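Local coordinates for putative membrane protein COG4129 (Clostridium difficile, PDB 3KMI) that is of unproven function but probably serves as a membrane exporter of aromatic acids, of which this piece is the helical C-terminal domain, at residues K16-E19 / E20-V24; I112-I115 / G116-F120. All coordinates share one frame; numbering follows the deposited sequence.

Contact 1 (K16-V24) is two turns from the middle of helix 7-33, whereas contact 2 (residues 112-120) is the last turn of helix 103-117 together with the chain leaving it. Their centres lie 11 Å apart, and the two meet directly where S22 CB packs 3.7 Å from G116 O. Helix 148-176 borders both, and its R171 touches Q18 and V21 of contact 1 as well as F120 of contact 2, while R171 NH2 also hydrogen-bonds S22 OG of contact 1. Both contacts belong to the helical domain of a putative aromatic acid exporter.

Contact 1 (K16-E19 / E20-V24); sequences KLQE and EVSIV
Successive main-chain bonds tie K16-E19 to the following turn: E20 N to K16 O and V21 N to L17 O, each 2.9 Å, then S22 N to Q18 O and I23 N to E19 O at 3.0 Å. Their N-H...O angles run from 149° to 159°, with S22 the most bent. The hydroxyl of S22 lies beside its own backbone N (chi1 -64°), which turns OG back along the helix to 3.1 Å from Q18 O; R171 NH2 of helix 148-176 hydrogen-bonds this OG. K16 and E20 run side by side in the same direction. They meet through the lysine's aliphatic part, CG lying 3.9 Å from E20 OE2, while K16 NZ stays 5.4 Å from that oxygen, too far for a salt bridge, though some attraction between the charges is likely. Along the same helix, V21 CG2 rests 3.2 Å from L17 O, and CG1 of I23 approaches E19 O. L17 and V21 face helix 68-95, packing on M78, I81 and L88, and V21 also reaches F167 on helix 148-176. On another flank K16 and E20 touch L51 of helix 41-61, placing this helix among three others of the bundle.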
loop_
_atom_site.group_PDB
_atom_site.type_symbol
_atom_site.label_atom_id
_atom_site.label_comp_id
_atom_site.label_asym_id
_atom_site.label_seq_id
_atom_site.Cartn_x
_atom_site.Cartn_y
_atom_site.Cartn_z
ATOM N N LYS A 16 9.061 19.140 -9.154
ATOM C CA LYS A 16 9.959 18.192 -9.798
ATOM C C LYS A 16 9.754 16.755 -9.271
ATOM O O LYS A 16 9.769 15.795 -10.050
ATOM C CB LYS A 16 11.407 18.660 -9.663
ATOM C CG LYS A 16 12.435 17.743 -10.329
ATOM C CD LYS A 16 13.771 18.427 -10.546
ATOM C CE LYS A 16 14.693 18.307 -9.319
ATOM N NZ LYS A 16 16.100 18.802 -9.527
ATOM N N LEU A 17 9.589 16.594 -7.954
ATOM C CA LEU A 17 9.325 15.265 -7.374
ATOM C C LEU A 17 8.023 14.654 -7.924
ATOM O O LEU A 17 8.000 13.484 -8.289
ATOM C CB LEU A 17 9.230 15.328 -5.839
ATOM C CG LEU A 17 10.591 15.483 -5.151
ATOM C CD1 LEU A 17 10.438 16.227 -3.842
ATOM C CD2 LEU A 17 11.226 14.110 -4.935
ATOM N N GLN A 18 6.965 15.448 -7.978
ATOM C CA GLN A 18 5.727 14.993 -8.605
ATOM C C GLN A 18 5.929 14.547 -10.055
ATOM O O GLN A 18 5.376 13.544 -10.485
ATOM C CB GLN A 18 4.643 16.057 -8.522
ATOM C CG GLN A 18 3.300 15.583 -9.108
ATOM C CD GLN A 18 2.189 16.603 -8.951
ATOM O OE1 GLN A 18 1.803 16.946 -7.828
ATOM N NE2 GLN A 18 1.657 17.090 -10.076
ATOM N N GLU A 19 6.690 15.336 -10.809
ATOM C CA GLU A 19 6.962 15.025 -12.201
ATOM C C GLU A 19 7.726 13.692 -12.289
ATOM O O GLU A 19 7.399 12.865 -13.110
ATOM C CB GLU A 19 7.729 16.178 -12.858
ATOM C CG GLU A 19 6.941 17.495 -12.837
ATOM C CD GLU A 19 7.727 18.732 -13.332
ATOM O OE1 GLU A 19 8.952 18.659 -13.544
ATOM O OE2 GLU A 19 7.099 19.795 -13.486
ATOM N N GLU A 20 8.699 13.465 -11.414
ATOM C CA GLU A 20 9.407 12.192 -11.393
ATOM C C GLU A 20 8.563 10.993 -10.991
ATOM O O GLU A 20 8.752 9.904 -11.526
ATOM C CB GLU A 20 10.734 12.283 -10.599
ATOM C CG GLU A 20 11.700 13.196 -11.379
ATOM C CD GLU A 20 13.051 13.398 -10.727
ATOM O OE1 GLU A 20 13.320 12.774 -9.675
ATOM O OE2 GLU A 20 13.833 14.214 -11.270
ATOM N N VAL A 21 7.643 11.195 -10.066
ATOM C CA VAL A 21 6.680 10.168 -9.689
ATOM C C VAL A 21 5.847 9.804 -10.933
ATOM O O VAL A 21 5.633 8.627 -11.240
ATOM C CB VAL A 21 5.711 10.698 -8.570
ATOM C CG1 VAL A 21 4.525 9.777 -8.413
ATOM C CG2 VAL A 21 6.505 10.881 -7.206
ATOM N N SER A 22 5.433 10.818 -11.665
ATOM C CA SER A 22 4.529 10.557 -12.809
ATOM C C SER A 22 5.276 9.800 -13.889
ATOM O O SER A 22 4.723 8.892 -14.525
ATOM C CB SER A 22 3.983 11.860 -13.361
ATOM O OG SER A 22 3.176 12.530 -12.403
ATOM N N ILE A 23 6.542 10.166 -14.080
ATOM C CA ILE A 23 7.383 9.474 -15.061
ATOM C C ILE A 23 7.437 7.956 -14.788
ATOM O O ILE A 23 7.283 7.154 -15.703
ATOM C CB ILE A 23 8.818 10.056 -15.104
ATOM C CG1 ILE A 23 8.794 11.394 -15.847
ATOM C CG2 ILE A 23 9.733 9.106 -15.853
ATOM C CD1 ILE A 23 10.109 12.242 -15.738
ATOM N N VAL A 24 7.657 7.581 -13.531
ATOM C CA VAL A 24 7.739 6.179 -13.141
ATOM C C VAL A 24 6.345 5.561 -13.329
ATOM O O VAL A 24 6.231 4.431 -13.752
ATOM C CB VAL A 24 8.230 5.997 -11.667
ATOM C CG1 VAL A 24 8.148 4.506 -11.253
ATOM C CG2 VAL A 24 9.674 6.518 -11.498
#

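Contact 2 (I112-I115 / G116-F120); sequences IHKI and GYTEF
K114 O accepts a hydrogen bond from T118 OG1 at 2.6 Å, the donor standing 37° out of the carbonyl plane. With OG1 opposite the carbonyl carbon of T118 (chi1 -58°), the hydroxyl reaches back to the last turn, where K114 CG also touches it at 3.8 Å. Y117 N adds a weak bond to K114 O, but its better bond goes to H113 O, 3.0 Å away at a bent 138°. G116 N to I112 O, 2.8 Å, is the straighter helical bond just before. Beyond it the pattern frays: T118 N reaches I115 O in a weak 3.5 Å bond, and a water lies close to both I115 O and T118 O. The side chains of H113 and Y117 lie side by side, pointing the same way, with H113 CD2 4.1 Å from Y117 CE2 in an oblique approach, while the tyrosine edge rests against H113 O. H113 NE2 is bonded to D30 on helix 7-33, and K114 NZ forms a salt bridge with E131 on helix 124-140. I115 packs on L168 of helix 148-176. This is the C-terminal end of a helix, where T118 leaves helical geometry and its side chain covers a last-turn carbonyl as the chain turns extended.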
loop_
_atom_site.group_PDB
_atom_site.type_symbol
_atom_site.label_atom_id
_atom_site.label_comp_id
_atom_site.label_asym_id
_atom_site.label_seq_id
_atom_site.Cartn_x
_atom_site.Cartn_y
_atom_site.Cartn_z
ATOM N N ILE A 112 -3.908 4.471 -16.169
ATOM C CA ILE A 112 -2.655 4.890 -15.568
ATOM C C ILE A 112 -1.949 5.991 -16.396
ATOM O O ILE A 112 -1.398 6.929 -15.832
ATOM C CB ILE A 112 -1.681 3.679 -15.319
ATOM C CG1 ILE A 112 -2.324 2.710 -14.312
ATOM C CG2 ILE A 112 -0.342 4.200 -14.800
ATOM C CD1 ILE A 112 -1.653 1.329 -14.192
ATOM N N HIS A 113 -1.944 5.856 -17.716
ATOM C CA HIS A 113 -1.469 6.958 -18.588
ATOM C C HIS A 113 -2.244 8.242 -18.368
ATOM O O HIS A 113 -1.663 9.332 -18.325
ATOM C CB HIS A 113 -1.559 6.603 -20.078
ATOM C CG HIS A 113 -0.409 5.779 -20.577
ATOM N ND1 HIS A 113 -0.576 4.541 -21.156
ATOM C CD2 HIS A 113 0.925 6.025 -20.610
ATOM C CE1 HIS A 113 0.603 4.045 -21.493
ATOM N NE2 HIS A 113 1.532 4.922 -21.165
ATOM N N LYS A 114 -3.558 8.118 -18.264
ATOM C CA LYS A 114 -4.412 9.267 -18.058
ATOM C C LYS A 114 -3.988 9.935 -16.763
ATOM O O LYS A 114 -3.800 11.162 -16.699
ATOM C CB LYS A 114 -5.890 8.860 -18.028
ATOM C CG LYS A 114 -6.856 10.013 -17.754
ATOM C CD LYS A 114 -8.277 9.498 -17.742
ATOM C CE LYS A 114 -9.326 10.599 -17.644
ATOM N NZ LYS A 114 -10.679 9.958 -17.739
ATOM N N ILE A 115 -3.833 9.134 -15.729
ATOM C CA ILE A 115 -3.392 9.654 -14.426
ATOM C C ILE A 115 -2.010 10.345 -14.565
ATOM O O ILE A 115 -1.795 11.465 -14.076
ATOM C CB ILE A 115 -3.339 8.549 -13.330
ATOM C CG1 ILE A 115 -4.739 7.950 -13.038
ATOM C CG2 ILE A 115 -2.667 9.126 -12.048
ATOM C CD1 ILE A 115 -4.728 6.698 -12.074
ATOM N N GLY A 116 -1.071 9.670 -15.199
ATOM C CA GLY A 116 0.272 10.207 -15.308
ATOM C C GLY A 116 0.336 11.553 -16.013
ATOM O O GLY A 116 1.202 12.379 -15.696
ATOM N N TYR A 117 -0.562 11.792 -16.973
ATOM C CA TYR A 117 -0.503 13.014 -17.817
ATOM C C TYR A 117 -1.461 14.133 -17.460
ATOM O O TYR A 117 -1.401 15.216 -18.070
ATOM C CB TYR A 117 -0.693 12.653 -19.312
ATOM C CG TYR A 117 0.539 11.983 -19.878
ATOM C CD1 TYR A 117 1.679 12.738 -20.186
ATOM C CD2 TYR A 117 0.586 10.619 -20.067
ATOM C CE1 TYR A 117 2.825 12.140 -20.671
ATOM C CE2 TYR A 117 1.725 10.022 -20.566
ATOM C CZ TYR A 117 2.827 10.783 -20.856
ATOM O OH TYR A 117 3.949 10.179 -21.379
ATOM N N THR A 118 -2.353 13.872 -16.502
ATOM C CA THR A 118 -3.372 14.846 -16.153
ATOM C C THR A 118 -2.911 15.703 -14.980
ATOM O O THR A 118 -2.615 15.189 -13.890
ATOM C CB THR A 118 -4.744 14.157 -15.823
ATOM O OG1 THR A 118 -5.179 13.373 -16.946
ATOM C CG2 THR A 118 -5.830 15.202 -15.507
ATOM N N GLU A 119 -2.839 17.008 -15.208
ATOM C CA GLU A 119 -2.542 17.953 -14.131
ATOM C C GLU A 119 -3.748 18.000 -13.189
ATOM O O GLU A 119 -4.881 18.083 -13.647
ATOM C CB GLU A 119 -2.247 19.339 -14.707
ATOM C CG GLU A 119 -0.864 19.471 -15.333
ATOM C CD GLU A 119 0.237 18.934 -14.435
ATOM O OE1 GLU A 119 0.427 19.495 -13.331
ATOM O OE2 GLU A 119 0.909 17.943 -14.832
ATOM N N PHE A 120 -3.509 17.915 -11.883
ATOM C CA PHE A 120 -4.599 17.879 -10.939
ATOM C C PHE A 120 -5.163 19.278 -10.806
ATOM O O PHE A 120 -4.419 20.237 -10.567
ATOM C CB PHE A 120 -4.155 17.296 -9.599
ATOM C CG PHE A 120 -4.481 15.829 -9.432
ATOM C CD1 PHE A 120 -4.144 14.901 -10.416
ATOM C CD2 PHE A 120 -5.132 15.386 -8.279
ATOM C CE1 PHE A 120 -4.449 13.538 -10.248
ATOM C CE2 PHE A 120 -5.433 14.034 -8.106
ATOM C CZ PHE A 120 -5.079 13.112 -9.092
HETATM O O HOH W 1 -1.942 13.186 -12.237
#